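Local coordinates for uncharacterized protein (Eubacterium rectale, PDB 5COZ), which is of unknown function but is a predicted YycH-like domain protein, probably made as a secreted lipoprotein, at residues L134-A138 against S139-T143. Residues are numbered along the deposited sequence; the frame is centred on the assembly and turned at random.
Sequences LAVSA and SKFGT
A chi1 of -59° folds the Ser139 hydroxyl back over the helix end, onto Leu134 O. This is the C-cap region of helix 130-137: the chain departs from helical geometry at Ala138, yet Ala138 N still closes the last turn on Leu134 O at 3.1 Å. Ser139 OG donates to Leu134 O at 2.7 Å, from 36° above the carbonyl plane, so this oxygen takes two donors, one on each side of that plane. Phe141 CG, anti to the backbone N (chi1 -179°), brings the ring near Val136, with a loose 4.4 Å approach of Val136 CG1 to Phe141 CE2. The Val136 carbonyl oxygen meets the rim of the Phe141 ring roughly in the ring's plane, and the side chains of Val136 and Phe141 both touch Val213 of strand 211-220 in the antiparallel sheet. Asn196 ties the two parts together, giving ND2 to Ala135 O and taking Phe141 N on OD1. One water bridges helix end and loop: it accepts from Ser139 N at 2.8 Å and donates to Ala135 O at 2.9 Å and to Phe141 O at 2.8 Å.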
# COMPACT_ATOMS: atom_id res chain seq x y z
N LEU A 134 6.00 -2.19 -18.50
CA LEU A 134 7.22 -2.99 -18.33
C LEU A 134 8.03 -2.55 -17.11
O LEU A 134 8.58 -3.40 -16.41
CB LEU A 134 8.07 -2.96 -19.57
CG LEU A 134 7.41 -3.47 -20.88
CD1 LEU A 134 8.42 -3.61 -21.94
CD2 LEU A 134 6.71 -4.84 -20.69
N ALA A 135 8.08 -1.23 -16.82
CA ALA A 135 8.81 -0.78 -15.63
C ALA A 135 8.21 -1.31 -14.34
O ALA A 135 8.94 -1.76 -13.46
CB ALA A 135 8.84 0.74 -15.58
N VAL A 136 6.87 -1.24 -14.21
CA VAL A 136 6.27 -1.60 -12.94
C VAL A 136 5.89 -3.08 -12.83
O VAL A 136 5.87 -3.59 -11.72
CB VAL A 136 5.04 -0.66 -12.68
CG1 VAL A 136 4.37 -0.95 -11.33
CG2 VAL A 136 5.46 0.81 -12.78
N SER A 137 5.68 -3.77 -13.95
CA SER A 137 5.20 -5.15 -13.84
C SER A 137 5.99 -6.21 -14.63
O SER A 137 5.65 -7.40 -14.56
CB SER A 137 3.72 -5.22 -14.21
OG SER A 137 3.48 -4.93 -15.58
N ALA A 138 7.08 -5.83 -15.31
CA ALA A 138 7.89 -6.81 -16.05
C ALA A 138 9.37 -6.70 -15.68
O ALA A 138 10.25 -7.20 -16.40
CB ALA A 138 7.70 -6.63 -17.54
N SER A 139 9.65 -6.07 -14.53
CA SER A 139 11.01 -5.82 -14.11
C SER A 139 11.25 -6.32 -12.68
O SER A 139 10.41 -7.05 -12.15
CB SER A 139 11.31 -4.32 -14.25
OG SER A 139 11.13 -3.91 -15.60
N LYS A 140 12.38 -5.96 -12.06
CA LYS A 140 12.74 -6.43 -10.72
C LYS A 140 11.78 -5.88 -9.65
O LYS A 140 11.53 -6.55 -8.63
CB LYS A 140 14.20 -6.04 -10.41
CG LYS A 140 14.85 -6.87 -9.31
CD LYS A 140 16.33 -6.50 -9.15
CE LYS A 140 16.98 -7.18 -7.97
NZ LYS A 140 17.30 -8.60 -8.25
N PHE A 141 11.25 -4.65 -9.88
CA PHE A 141 10.34 -4.05 -8.92
C PHE A 141 9.04 -4.83 -8.85
O PHE A 141 8.51 -5.26 -9.87
CB PHE A 141 10.06 -2.59 -9.32
CG PHE A 141 9.15 -1.83 -8.39
CD1 PHE A 141 9.61 -1.37 -7.16
CD2 PHE A 141 7.81 -1.63 -8.70
CE1 PHE A 141 8.78 -0.65 -6.30
CE2 PHE A 141 6.97 -0.91 -7.84
CZ PHE A 141 7.46 -0.44 -6.64
N GLY A 142 8.51 -4.94 -7.64
CA GLY A 142 7.23 -5.59 -7.39
C GLY A 142 6.50 -4.79 -6.32
O GLY A 142 7.14 -4.18 -5.46
N THR A 143 5.18 -4.76 -6.39
CA THR A 143 4.39 -3.94 -5.50
C THR A 143 3.93 -4.66 -4.23
O THR A 143 3.33 -3.98 -3.40
CB THR A 143 3.14 -3.40 -6.23
OG1 THR A 143 2.33 -4.52 -6.61
CG2 THR A 143 3.50 -2.55 -7.47
O HOH W 1 8.56 -4.47 -12.53